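Local coordinates for protein glycogen synthase (Cyanobacterium sp. CLg1, PDB 6GNF) that is a two-domain glycosyltransferase of the starch and bacterial glycogen synthase family, modelled here with adenosine-5'-diphosphate and a glycan bound, at residues Phe209-Phe214 against Pro251-Asn256; Ser225-Asn230 against Leu258-Leu263; Leu177-Lys182 against Leu217-Lys222; Glu278-Pro283 against Val292-Gly297; His106-Ser111 against Phe136-Gln141. All coordinates share one frame; numbering follows the deposited sequence.

How the interactions relate
From the N terminus, interaction 5 closes first. It ties the short helix after strand 99-105 to helix 132-144. Interaction 3 opens on helix 177-186, and interaction 1 opens at 209-214 before interaction 3 closes at 217-222, so these two cross. Interaction 2 opens at 225-230 before interaction 1 closes on strand 251-256, so these two also cross. Interaction 2 then closes on helix 257-264, which directly follows that strand. Interaction 4 comes last and joins helices 273-281 and 290-296. Y180 packs on A137 and so links interactions 3 and 5. F262 packs on V292 and V296 and links interactions 2 and 4. All five lie in the N-terminal domain.

Interaction 1 of 5, residues Phe209-Phe214 against Pro251-Asn256; sequences FPSSKF and PMYMLN. With SO4 (sulfate ion), chain I.
L255 on strand 251-256 packs against the turn that follows F209. Its CB lies 3.5 Å from F209 O. CG sits 3.7 Å from S211 CA. At the tip the two methyls part: CD1 lies 3.7 Å from P210 O and nears F214 CA, while CD2 stays by S211 CA. The chi1 of -48° sets CG beside the backbone N and carries the methyls over the turn. F209 and L255 form an antiparallel hydrogen-bonded pair. L255 N gives to F209 O at 2.8 Å, nearly along the C=O axis. F209 N gives to L255 O at 3.1 Å, from above the carbonyl plane. Further along the strand, S211 CB lies 3.2 Å from Y253 CE2, obliquely to the ring. The Y253 hydroxyl is bonded to S228. A sulfate, probably from the crystallisation liquor, accepts from S211 OG through O1, at 2.6 Å, and also from S212 N and S212 OG. A water takes the S211 N-H at 2.8 Å and lies within bonding distance of Y253 O and the sulfate. The contact pairs a buried leucine and two backbone bonds with a polar side where the turn offers N-H and hydroxyl donors to an anion.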
# COMPACT_ATOMS: atom_id res chain seq x y z
N PHE A 209 10.13 9.50 -15.21
CA PHE A 209 9.86 10.84 -15.71
C PHE A 209 10.74 11.11 -16.91
O PHE A 209 11.79 10.50 -17.04
CB PHE A 209 10.17 11.87 -14.63
CG PHE A 209 9.32 11.73 -13.42
CD1 PHE A 209 7.96 12.04 -13.47
CD2 PHE A 209 9.85 11.27 -12.23
CE1 PHE A 209 7.17 11.91 -12.36
CE2 PHE A 209 9.06 11.13 -11.11
CZ PHE A 209 7.71 11.45 -11.18
N PRO A 210 10.31 12.03 -17.78
CA PRO A 210 11.15 12.39 -18.92
C PRO A 210 12.49 12.94 -18.47
O PRO A 210 12.57 13.59 -17.43
CB PRO A 210 10.34 13.47 -19.64
CG PRO A 210 8.94 13.30 -19.17
CD PRO A 210 9.04 12.79 -17.77
N SER A 211 13.52 12.72 -19.28
CA SER A 211 14.86 13.15 -18.92
C SER A 211 14.96 14.67 -18.87
O SER A 211 15.75 15.22 -18.12
CB SER A 211 15.87 12.55 -19.88
OG SER A 211 15.42 12.66 -21.21
N SER A 212 14.08 15.34 -19.61
CA SER A 212 13.96 16.79 -19.58
C SER A 212 13.56 17.35 -18.21
O SER A 212 13.65 18.56 -17.98
CB SER A 212 12.94 17.26 -20.61
OG SER A 212 11.67 16.74 -20.27
N LYS A 213 13.11 16.49 -17.30
CA LYS A 213 12.84 16.89 -15.93
C LYS A 213 14.06 16.75 -15.01
O LYS A 213 13.92 16.85 -13.79
CB LYS A 213 11.68 16.07 -15.34
CG LYS A 213 10.33 16.28 -16.03
CD LYS A 213 9.83 17.71 -15.97
CE LYS A 213 9.56 18.16 -14.54
NZ LYS A 213 9.29 19.62 -14.49
N PHE A 214 15.24 16.51 -15.57
CA PHE A 214 16.43 16.31 -14.73
C PHE A 214 16.83 17.58 -13.98
O PHE A 214 17.15 17.52 -12.80
CB PHE A 214 17.62 15.79 -15.54
CG PHE A 214 18.87 15.67 -14.72
CD1 PHE A 214 18.99 14.68 -13.76
CD2 PHE A 214 19.92 16.56 -14.87
CE1 PHE A 214 20.12 14.58 -12.98
CE2 PHE A 214 21.05 16.47 -14.10
CZ PHE A 214 21.16 15.47 -13.15
N PRO A 251 12.78 1.40 -27.57
CA PRO A 251 13.04 1.74 -26.17
C PRO A 251 13.62 3.16 -26.04
O PRO A 251 14.65 3.46 -26.63
CB PRO A 251 14.05 0.68 -25.73
CG PRO A 251 14.73 0.24 -26.99
CD PRO A 251 13.93 0.70 -28.17
N MET A 252 12.94 4.01 -25.28
CA MET A 252 13.30 5.42 -25.18
C MET A 252 13.97 5.73 -23.84
O MET A 252 13.75 5.04 -22.84
CB MET A 252 12.06 6.30 -25.37
CG MET A 252 11.04 6.23 -24.24
SD MET A 252 9.42 6.95 -24.66
CE MET A 252 8.42 5.49 -24.88
N TYR A 253 14.76 6.79 -23.82
CA TYR A 253 15.52 7.17 -22.64
C TYR A 253 14.68 8.02 -21.70
O TYR A 253 13.91 8.86 -22.14
CB TYR A 253 16.77 7.93 -23.05
CG TYR A 253 17.53 8.49 -21.88
CD1 TYR A 253 18.24 7.66 -21.03
CD2 TYR A 253 17.50 9.86 -21.59
CE1 TYR A 253 18.92 8.17 -19.94
CE2 TYR A 253 18.18 10.38 -20.49
CZ TYR A 253 18.90 9.54 -19.67
OH TYR A 253 19.57 10.03 -18.57
N MET A 254 14.82 7.79 -20.39
CA MET A 254 14.12 8.58 -19.38
C MET A 254 14.80 8.43 -18.01
O MET A 254 15.83 7.77 -17.91
CB MET A 254 12.65 8.17 -19.29
CG MET A 254 12.40 6.74 -18.82
SD MET A 254 10.69 6.15 -19.03
CE MET A 254 10.54 6.06 -20.80
N LEU A 255 14.22 9.08 -17.00
CA LEU A 255 14.67 8.94 -15.62
C LEU A 255 13.82 7.92 -14.87
O LEU A 255 12.67 7.69 -15.22
CB LEU A 255 14.57 10.27 -14.88
CG LEU A 255 15.17 11.49 -15.59
CD1 LEU A 255 14.98 12.72 -14.73
CD2 LEU A 255 16.64 11.28 -15.92
N ASN A 256 14.40 7.33 -13.83
CA ASN A 256 13.73 6.36 -12.98
C ASN A 256 14.23 6.55 -11.55
O ASN A 256 15.32 6.11 -11.21
CB ASN A 256 14.02 4.94 -13.47
CG ASN A 256 13.22 3.88 -12.74
OD1 ASN A 256 13.13 3.86 -11.51
ND2 ASN A 256 12.61 2.98 -13.50
S SO4 I . 12.34 14.20 -23.19
O1 SO4 I . 13.45 13.94 -22.24
O2 SO4 I . 12.80 15.05 -24.31
O3 SO4 I . 11.25 14.91 -22.48
O4 SO4 I . 11.87 12.89 -23.71
O HOH W 1 12.64 11.13 -21.44

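Interaction 2 of 5, residues Ser225-Asn230 against Leu258-Leu263; sequences SDLSFN and LKAGFL
K259 and the backbone of D226 and S228 supply the polar part of this contact. The lysine leaves helix 257-264 nearly extended, with CG anti to its backbone N. It bends only at the last torsion, chi4 -70°, which turns the ammonium onto the carbonyls. NZ gives to D226 O at 2.8 Å, from well above that carbonyl plane. K259 NZ also gives to S228 O at 2.8 Å, in the carbonyl plane. A water accepts from NZ at 2.6 Å and donates to S225 O. Three partners therefore grip the ammonium, two of them backbone oxygens where helix 224-227 ends. Its positive charge probably suits the negative end of that helix.

The apolar contacts flank the lysine. L227 CD2 touches A260 CB at 3.6 Å. The D226 and A260 backbones come close here, with CA atoms 4.8 Å apart, which the small alanine permits. The methylenes of K259 run past F229, and CD lies 4.0 Å from F229 CD1, obliquely to the ring.

One contact is mixed. L263 CD1 lies 3.6 Å from D226 OD1, where the two side chains cross at a slant. The other carboxylate oxygen, OD2, accepts from N264.

Beyond the contact, L227 and F229 make backbone bonds to N256 and M254. The arrangement is a helix-to-strand junction whose terminal carbonyls are bound by a lysine. It seats the small three-stranded antiparallel sheet on helix 257-264 of the N-terminal domain.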
# COMPACT_ATOMS: atom_id res chain seq x y z
N SER A 225 23.76 8.79 -14.28
CA SER A 225 23.81 7.39 -14.63
C SER A 225 22.90 6.52 -13.76
O SER A 225 22.23 5.62 -14.27
CB SER A 225 25.25 6.88 -14.54
OG SER A 225 25.29 5.49 -14.72
N ASP A 226 22.86 6.78 -12.46
CA ASP A 226 21.99 6.05 -11.54
C ASP A 226 20.51 6.28 -11.88
O ASP A 226 19.70 5.36 -11.81
CB ASP A 226 22.23 6.49 -10.09
CG ASP A 226 23.55 6.00 -9.53
OD1 ASP A 226 24.14 5.04 -10.06
OD2 ASP A 226 24.00 6.61 -8.54
N LEU A 227 20.17 7.51 -12.28
CA LEU A 227 18.80 7.86 -12.65
C LEU A 227 18.40 7.35 -14.04
O LEU A 227 17.22 7.26 -14.36
CB LEU A 227 18.63 9.38 -12.62
CG LEU A 227 18.53 9.98 -11.22
CD1 LEU A 227 18.93 11.44 -11.22
CD2 LEU A 227 17.12 9.81 -10.67
N SER A 228 19.38 7.01 -14.87
CA SER A 228 19.12 6.70 -16.26
C SER A 228 18.40 5.37 -16.46
O SER A 228 18.54 4.45 -15.65
CB SER A 228 20.43 6.72 -17.03
OG SER A 228 20.96 8.05 -17.00
N PHE A 229 17.60 5.30 -17.52
CA PHE A 229 16.72 4.16 -17.73
C PHE A 229 16.21 4.10 -19.17
O PHE A 229 15.90 5.14 -19.76
CB PHE A 229 15.54 4.27 -16.78
CG PHE A 229 14.71 3.02 -16.69
CD1 PHE A 229 15.23 1.88 -16.11
CD2 PHE A 229 13.41 3.01 -17.16
CE1 PHE A 229 14.46 0.72 -16.02
CE2 PHE A 229 12.64 1.87 -17.07
CZ PHE A 229 13.17 0.72 -16.50
N ASN A 230 16.13 2.90 -19.71
CA ASN A 230 15.61 2.69 -21.06
C ASN A 230 14.48 1.70 -21.07
O ASN A 230 14.63 0.61 -20.55
CB ASN A 230 16.70 2.17 -21.99
CG ASN A 230 17.43 3.28 -22.68
OD1 ASN A 230 18.25 3.97 -22.06
ND2 ASN A 230 17.15 3.47 -23.96
N LEU A 258 13.21 5.31 -8.60
CA LEU A 258 13.31 4.14 -7.75
C LEU A 258 14.61 3.39 -8.01
O LEU A 258 15.20 2.85 -7.09
CB LEU A 258 12.14 3.19 -7.97
CG LEU A 258 12.07 2.00 -7.02
CD1 LEU A 258 11.97 2.46 -5.58
CD2 LEU A 258 10.87 1.14 -7.38
N LYS A 259 15.00 3.32 -9.28
CA LYS A 259 16.29 2.75 -9.66
C LYS A 259 17.42 3.46 -8.94
O LYS A 259 18.25 2.82 -8.32
CB LYS A 259 16.49 2.86 -11.17
CG LYS A 259 17.86 2.41 -11.66
CD LYS A 259 17.86 2.24 -13.17
CE LYS A 259 19.27 2.03 -13.73
NZ LYS A 259 20.11 3.26 -13.63
N ALA A 260 17.44 4.80 -9.02
CA ALA A 260 18.46 5.59 -8.34
C ALA A 260 18.44 5.36 -6.83
O ALA A 260 19.48 5.31 -6.20
CB ALA A 260 18.27 7.07 -8.65
N GLY A 261 17.24 5.23 -6.27
CA GLY A 261 17.08 4.94 -4.85
C GLY A 261 17.67 3.60 -4.46
O GLY A 261 18.35 3.47 -3.43
N PHE A 262 17.40 2.58 -5.27
CA PHE A 262 18.00 1.26 -5.03
C PHE A 262 19.52 1.33 -5.07
O PHE A 262 20.19 0.70 -4.25
CB PHE A 262 17.55 0.23 -6.07
CG PHE A 262 16.20 -0.37 -5.80
CD1 PHE A 262 15.69 -0.48 -4.50
CD2 PHE A 262 15.43 -0.84 -6.84
CE1 PHE A 262 14.44 -1.05 -4.27
CE2 PHE A 262 14.19 -1.41 -6.62
CZ PHE A 262 13.70 -1.52 -5.33
N LEU A 263 20.05 2.08 -6.02
CA LEU A 263 21.50 2.14 -6.22
C LEU A 263 22.22 2.98 -5.18
O LEU A 263 23.43 2.90 -5.06
CB LEU A 263 21.83 2.66 -7.63
CG LEU A 263 21.44 1.74 -8.78
CD1 LEU A 263 21.62 2.44 -10.12
CD2 LEU A 263 22.25 0.45 -8.75
O HOH W 2 22.59 2.57 -14.16

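Interaction 3 of 5, residues Leu177-Lys182 against Leu217-Lys222; sequences LPLYLK and LNLPAK
Y180 reaches from helix 177-186 to the loop at L217 and L219. Its CG stands beside its own backbone N, chi1 -69°, which sends the long ring toward the loop. The ring meets the loop in two ways. At its edge, in plane, lies L217 O. Y180 OH gives to L217 O at 2.6 Å, and Y180 CE1 is 3.3 Å from L217 O. OH lies in the plane of the L217 carbonyl and uses one of its lone pairs. The second meeting is with L219, whose side chain crosses the tyrosine at about a right angle. L219 CD2 lies 3.7 Å from Y180 CE1, at an oblique position to the ring.

The other methyl of L219 goes to L179. L219 CD1 is 3.8 Å from L179 CD2, and these two side chains also cross at about a right angle. L219 thus straddles two successive residues of the helix, one methyl on each. L217 adds its CB, 4.0 Å from the Y180 hydroxyl.

Helix 132-144 packs on the tyrosine through A137, Q141 and L144. Y184, one turn further along the helix, meets the Y180 ring and gives its own hydroxyl to N218 O.

The chemistry is a buried phenol with a short bond to a main-chain oxygen, set among leucine methyls. That bond satisfies the hydroxyl inside an apolar contact and ties the loop to the helix.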
# COMPACT_ATOMS: atom_id res chain seq x y z
N LEU A 177 15.76 10.67 -1.67
CA LEU A 177 16.33 11.08 -0.38
C LEU A 177 17.79 10.61 -0.16
O LEU A 177 18.61 11.36 0.38
CB LEU A 177 15.44 10.62 0.78
CG LEU A 177 15.89 11.01 2.19
CD1 LEU A 177 14.70 11.29 3.08
CD2 LEU A 177 16.79 9.94 2.80
N PRO A 178 18.12 9.37 -0.55
CA PRO A 178 19.51 8.92 -0.42
C PRO A 178 20.49 9.74 -1.25
O PRO A 178 21.63 9.94 -0.83
CB PRO A 178 19.47 7.47 -0.90
CG PRO A 178 18.06 7.04 -0.68
CD PRO A 178 17.23 8.26 -0.95
N LEU A 179 20.05 10.24 -2.40
CA LEU A 179 20.91 11.06 -3.24
C LEU A 179 21.13 12.42 -2.58
O LEU A 179 22.26 12.91 -2.54
CB LEU A 179 20.33 11.24 -4.65
CG LEU A 179 20.45 10.02 -5.57
CD1 LEU A 179 19.54 8.89 -5.14
CD2 LEU A 179 20.14 10.41 -7.01
N TYR A 180 20.06 13.04 -2.09
CA TYR A 180 20.17 14.32 -1.41
C TYR A 180 20.98 14.21 -0.12
O TYR A 180 21.76 15.10 0.20
CB TYR A 180 18.79 14.91 -1.10
CG TYR A 180 18.03 15.36 -2.32
CD1 TYR A 180 18.56 16.30 -3.19
CD2 TYR A 180 16.77 14.85 -2.61
CE1 TYR A 180 17.86 16.72 -4.31
CE2 TYR A 180 16.07 15.26 -3.73
CZ TYR A 180 16.61 16.19 -4.58
OH TYR A 180 15.91 16.60 -5.69
N LEU A 181 20.81 13.10 0.60
CA LEU A 181 21.60 12.84 1.81
C LEU A 181 23.09 12.91 1.50
O LEU A 181 23.86 13.53 2.24
CB LEU A 181 21.27 11.45 2.37
CG LEU A 181 22.11 11.00 3.57
CD1 LEU A 181 21.95 11.96 4.74
CD2 LEU A 181 21.73 9.59 3.99
N LYS A 182 23.50 12.23 0.44
CA LYS A 182 24.90 12.25 0.02
C LYS A 182 25.36 13.62 -0.45
O LYS A 182 26.43 14.09 -0.06
CB LYS A 182 25.14 11.25 -1.10
CG LYS A 182 25.08 9.84 -0.60
CD LYS A 182 25.24 8.84 -1.71
CE LYS A 182 25.18 7.45 -1.13
NZ LYS A 182 25.30 6.45 -2.20
N LEU A 217 15.54 18.43 -10.44
CA LEU A 217 16.00 17.69 -9.26
C LEU A 217 17.09 18.41 -8.46
O LEU A 217 17.31 18.08 -7.30
CB LEU A 217 16.50 16.30 -9.68
CG LEU A 217 15.48 15.45 -10.43
CD1 LEU A 217 16.06 14.08 -10.76
CD2 LEU A 217 14.20 15.30 -9.62
N ASN A 218 17.75 19.39 -9.06
CA ASN A 218 18.90 20.07 -8.45
C ASN A 218 19.96 19.11 -7.94
O ASN A 218 20.40 19.22 -6.78
CB ASN A 218 18.47 20.99 -7.31
CG ASN A 218 17.57 22.10 -7.79
OD1 ASN A 218 18.02 23.06 -8.44
ND2 ASN A 218 16.30 22.01 -7.44
N LEU A 219 20.34 18.17 -8.80
CA LEU A 219 21.41 17.25 -8.50
C LEU A 219 22.46 17.36 -9.60
O LEU A 219 22.12 17.53 -10.77
CB LEU A 219 20.88 15.83 -8.45
CG LEU A 219 20.03 15.47 -7.24
CD1 LEU A 219 19.34 14.14 -7.48
CD2 LEU A 219 20.88 15.40 -5.98
N PRO A 220 23.73 17.20 -9.23
CA PRO A 220 24.78 17.22 -10.23
C PRO A 220 24.77 15.98 -11.12
O PRO A 220 24.04 15.03 -10.86
CB PRO A 220 26.06 17.32 -9.41
CG PRO A 220 25.71 16.71 -8.10
CD PRO A 220 24.25 16.93 -7.87
N ALA A 221 25.54 16.04 -12.20
CA ALA A 221 25.51 15.02 -13.23
C ALA A 221 26.08 13.69 -12.75
O ALA A 221 25.89 12.69 -13.44
CB ALA A 221 26.26 15.49 -14.46
N LYS A 222 26.77 13.66 -11.61
CA LYS A 222 27.30 12.39 -11.11
C LYS A 222 26.19 11.40 -10.77
O LYS A 222 26.45 10.21 -10.68
CB LYS A 222 28.24 12.59 -9.92
CG LYS A 222 27.57 13.11 -8.67
CD LYS A 222 28.59 13.51 -7.63
CE LYS A 222 29.12 12.32 -6.85
NZ LYS A 222 30.09 12.78 -5.82

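Interaction 4 of 5, residues Glu278-Pro283 against Val292-Gly297; sequences EVTSSP and VARDVG
R294 and T280 meet through two torsion choices. The arginine sets CG beside its backbone N, chi1 -83°, and bends at chi3, -59°, which brings the guanidinium edge to T280 O. The threonine sends CG2 anti to its own carbonyl carbon, toward A293, and leaves OG1 to bond A276 O in its own helix.

R294 NH1 gives to T280 O at 2.8 Å, with an angle of 160° at the hydrogen. The oxygen lies in the guanidinium plane, at its edge. The donor stands above the carbonyl plane. The arginine stem follows the same oxygen: CG is 3.2 Å and CD 3.3 Å from T280 O. R294 CG also packs on T280 CB at 3.8 Å. NH1 has a second partner, a salt bridge to D290, which would help to steady the group.

Beside the arginine, A293 CB touches two side chains. It lies 3.8 Å from T280 CG2 and 3.8 Å from V279 CG1. Both V279 and T280 touch L298.

This packs two successive helices, 273-281 and 290-296, closest at T280 and R294, with A293 alongside and the arginine bound to the T280 carbonyl. The second helix leads into edge strand 298-300 of the N-terminal domain's sheet.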
# COMPACT_ATOMS: atom_id res chain seq x y z
N GLU A 278 9.98 -12.55 -6.39
CA GLU A 278 9.40 -12.24 -7.70
C GLU A 278 10.13 -11.09 -8.37
O GLU A 278 10.44 -11.16 -9.55
CB GLU A 278 7.92 -11.88 -7.58
CG GLU A 278 7.02 -13.08 -7.33
CD GLU A 278 5.59 -12.70 -6.99
OE1 GLU A 278 5.34 -11.56 -6.56
OE2 GLU A 278 4.73 -13.58 -7.18
N VAL A 279 10.45 -10.06 -7.59
CA VAL A 279 11.07 -8.86 -8.13
C VAL A 279 12.46 -9.15 -8.69
O VAL A 279 12.81 -8.66 -9.76
CB VAL A 279 11.16 -7.75 -7.05
CG1 VAL A 279 12.07 -6.61 -7.49
CG2 VAL A 279 9.77 -7.21 -6.75
N THR A 280 13.24 -9.95 -7.97
CA THR A 280 14.62 -10.23 -8.38
C THR A 280 14.73 -11.34 -9.43
O THR A 280 15.82 -11.58 -9.95
CB THR A 280 15.49 -10.60 -7.17
OG1 THR A 280 14.87 -11.67 -6.45
CG2 THR A 280 15.64 -9.43 -6.23
N SER A 281 13.63 -12.02 -9.72
CA SER A 281 13.68 -13.22 -10.57
C SER A 281 13.38 -13.02 -12.05
O SER A 281 13.75 -13.87 -12.84
CB SER A 281 12.71 -14.27 -10.06
OG SER A 281 13.08 -14.74 -8.78
N SER A 282 12.68 -11.95 -12.44
CA SER A 282 12.40 -11.73 -13.87
C SER A 282 11.97 -10.31 -14.18
O SER A 282 11.45 -9.61 -13.31
CB SER A 282 11.32 -12.70 -14.36
OG SER A 282 10.02 -12.33 -13.93
N PRO A 283 12.15 -9.88 -15.45
CA PRO A 283 11.68 -8.57 -15.88
C PRO A 283 10.19 -8.33 -15.65
O PRO A 283 9.80 -7.19 -15.43
CB PRO A 283 11.99 -8.56 -17.38
CG PRO A 283 13.11 -9.54 -17.55
CD PRO A 283 12.84 -10.61 -16.53
N VAL A 292 18.61 -4.57 -11.27
CA VAL A 292 19.01 -3.62 -10.24
C VAL A 292 18.75 -4.19 -8.84
O VAL A 292 19.63 -4.14 -7.98
CB VAL A 292 18.30 -2.27 -10.40
CG1 VAL A 292 18.62 -1.34 -9.24
CG2 VAL A 292 18.70 -1.61 -11.72
N ALA A 293 17.57 -4.76 -8.63
CA ALA A 293 17.21 -5.37 -7.34
C ALA A 293 18.16 -6.51 -6.96
O ALA A 293 18.61 -6.58 -5.82
CB ALA A 293 15.77 -5.85 -7.36
N ARG A 294 18.47 -7.38 -7.93
CA ARG A 294 19.47 -8.43 -7.75
C ARG A 294 20.84 -7.87 -7.39
O ARG A 294 21.51 -8.40 -6.52
CB ARG A 294 19.66 -9.24 -9.03
CG ARG A 294 18.64 -10.34 -9.22
CD ARG A 294 19.12 -11.33 -10.26
NE ARG A 294 19.38 -10.73 -11.57
CZ ARG A 294 18.45 -10.49 -12.50
NH1 ARG A 294 17.16 -10.77 -12.29
NH2 ARG A 294 18.81 -9.95 -13.66
N ASP A 295 21.28 -6.88 -8.15
CA ASP A 295 22.57 -6.25 -7.93
C ASP A 295 22.68 -5.71 -6.50
O ASP A 295 23.67 -5.96 -5.82
CB ASP A 295 22.75 -5.12 -8.94
CG ASP A 295 24.09 -4.42 -8.81
OD1 ASP A 295 25.11 -5.08 -8.55
OD2 ASP A 295 24.11 -3.18 -8.99
N VAL A 296 21.65 -5.02 -6.05
CA VAL A 296 21.66 -4.36 -4.75
C VAL A 296 21.30 -5.32 -3.61
O VAL A 296 21.76 -5.14 -2.48
CB VAL A 296 20.72 -3.14 -4.78
CG1 VAL A 296 20.33 -2.67 -3.39
CG2 VAL A 296 21.37 -2.02 -5.57
N GLY A 297 20.54 -6.38 -3.92
CA GLY A 297 20.01 -7.27 -2.90
C GLY A 297 18.73 -6.70 -2.32
O GLY A 297 18.66 -5.52 -1.98

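Interaction 5 of 5, residues His106-Ser111 against Phe136-Gln141; sequences HHVYLS and FAMLSQ
The N-terminal end of helix 107-110 meets helix 132-144 here, through H106 at the N-cap and M138. M138 leaves its helix with CG anti to the backbone N and bends at chi3, 74°, which tucks its methyl among three side chains. The methyl CE lies over one face of the H106 ring, 4.0 Å from the centroid and 24° off the normal, a CH-pi contact. The sulfur SD sits over the ring too, at 4.3 Å from its centroid, a Met-aromatic contact.

H106 ND1, in plane, accepts from V108 N at 3.3 Å, which is the capping bond. NE2 is bonded to T87. These two bonds probably fix the rotation of the ring whose face M138 covers.

V108 CG2 and M138 CE meet tip to tip at 3.7 Å. The methyl lies obliquely to the Y109 ring, with Y109 OH 3.4 Å and CZ 3.6 Å from M138 CE. The Y109 hydroxyl is bonded to R135 O, and L139 CB lies 3.7 Å from Y109 OH.

The arrangement is a Met-aromatic contact at a capped helix start, where the chain leaves strand 99-105 and packs on a helix of the α/β N-terminal domain.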
# COMPACT_ATOMS: atom_id res chain seq x y z
N HIS A 106 3.41 23.42 2.84
CA HIS A 106 3.67 24.27 1.69
C HIS A 106 2.40 24.40 0.87
O HIS A 106 1.60 23.48 0.83
CB HIS A 106 4.77 23.68 0.82
CG HIS A 106 5.39 24.66 -0.13
ND1 HIS A 106 4.81 25.01 -1.33
CD2 HIS A 106 6.52 25.39 -0.04
CE1 HIS A 106 5.56 25.91 -1.94
NE2 HIS A 106 6.61 26.16 -1.18
N HIS A 107 2.24 25.54 0.20
CA HIS A 107 1.08 25.81 -0.63
C HIS A 107 0.77 24.66 -1.62
O HIS A 107 -0.39 24.33 -1.81
CB HIS A 107 1.25 27.19 -1.32
CG HIS A 107 0.37 27.42 -2.50
ND1 HIS A 107 -0.91 27.95 -2.37
CD2 HIS A 107 0.58 27.29 -3.83
CE1 HIS A 107 -1.45 28.09 -3.57
NE2 HIS A 107 -0.57 27.69 -4.47
N VAL A 108 1.79 24.00 -2.16
CA VAL A 108 1.58 22.98 -3.18
C VAL A 108 1.05 21.67 -2.60
O VAL A 108 0.65 20.82 -3.38
CB VAL A 108 2.86 22.66 -4.00
CG1 VAL A 108 3.44 23.93 -4.60
CG2 VAL A 108 3.91 21.95 -3.17
N TYR A 109 1.12 21.49 -1.28
CA TYR A 109 0.53 20.32 -0.65
C TYR A 109 -0.88 20.61 -0.15
O TYR A 109 -1.77 19.79 -0.35
CB TYR A 109 1.37 19.84 0.53
CG TYR A 109 2.78 19.45 0.20
CD1 TYR A 109 3.07 18.61 -0.86
CD2 TYR A 109 3.84 19.91 0.98
CE1 TYR A 109 4.37 18.25 -1.16
CE2 TYR A 109 5.14 19.56 0.69
CZ TYR A 109 5.40 18.73 -0.38
OH TYR A 109 6.69 18.39 -0.68
N LEU A 110 -1.08 21.75 0.49
CA LEU A 110 -2.33 22.03 1.18
C LEU A 110 -3.44 22.41 0.22
O LEU A 110 -4.54 21.86 0.28
CB LEU A 110 -2.14 23.16 2.19
CG LEU A 110 -3.27 23.39 3.19
CD1 LEU A 110 -3.43 22.20 4.11
CD2 LEU A 110 -3.02 24.66 3.99
N SER A 111 -3.14 23.35 -0.66
CA SER A 111 -4.15 24.02 -1.48
C SER A 111 -4.43 23.35 -2.85
O SER A 111 -5.02 23.99 -3.73
CB SER A 111 -3.73 25.48 -1.69
OG SER A 111 -2.51 25.55 -2.40
N PHE A 136 7.57 16.06 -4.82
CA PHE A 136 8.15 14.95 -4.07
C PHE A 136 9.66 15.04 -3.91
O PHE A 136 10.20 14.60 -2.90
CB PHE A 136 7.70 13.61 -4.66
CG PHE A 136 6.22 13.41 -4.60
CD1 PHE A 136 5.50 13.72 -3.45
CD2 PHE A 136 5.52 12.91 -5.70
CE1 PHE A 136 4.13 13.54 -3.40
CE2 PHE A 136 4.14 12.72 -5.65
CZ PHE A 136 3.45 13.04 -4.50
N ALA A 137 10.35 15.66 -4.86
CA ALA A 137 11.74 16.05 -4.62
C ALA A 137 11.82 16.99 -3.41
O ALA A 137 12.72 16.89 -2.58
CB ALA A 137 12.34 16.71 -5.85
N MET A 138 10.87 17.92 -3.32
CA MET A 138 10.85 18.85 -2.18
C MET A 138 10.59 18.13 -0.85
O MET A 138 11.13 18.52 0.19
CB MET A 138 9.82 19.95 -2.41
CG MET A 138 9.83 21.03 -1.32
SD MET A 138 8.80 22.45 -1.71
CE MET A 138 7.19 21.72 -1.43
N LEU A 139 9.73 17.12 -0.88
CA LEU A 139 9.49 16.31 0.32
C LEU A 139 10.76 15.65 0.83
O LEU A 139 11.01 15.66 2.03
CB LEU A 139 8.42 15.24 0.04
CG LEU A 139 8.18 14.22 1.15
CD1 LEU A 139 7.78 14.89 2.45
CD2 LEU A 139 7.11 13.22 0.72
N SER A 140 11.56 15.08 -0.08
CA SER A 140 12.79 14.39 0.31
C SER A 140 13.80 15.35 0.93
O SER A 140 14.45 15.02 1.90
CB SER A 140 13.40 13.66 -0.89
OG SER A 140 12.48 12.69 -1.34
N GLN A 141 13.93 16.54 0.34
CA GLN A 141 14.79 17.58 0.89
C GLN A 141 14.32 18.05 2.26
O GLN A 141 15.13 18.28 3.15
CB GLN A 141 14.84 18.80 -0.03
CG GLN A 141 15.49 18.55 -1.37
CD GLN A 141 15.29 19.71 -2.32
OE1 GLN A 141 15.39 20.87 -1.94
NE2 GLN A 141 14.99 19.40 -3.57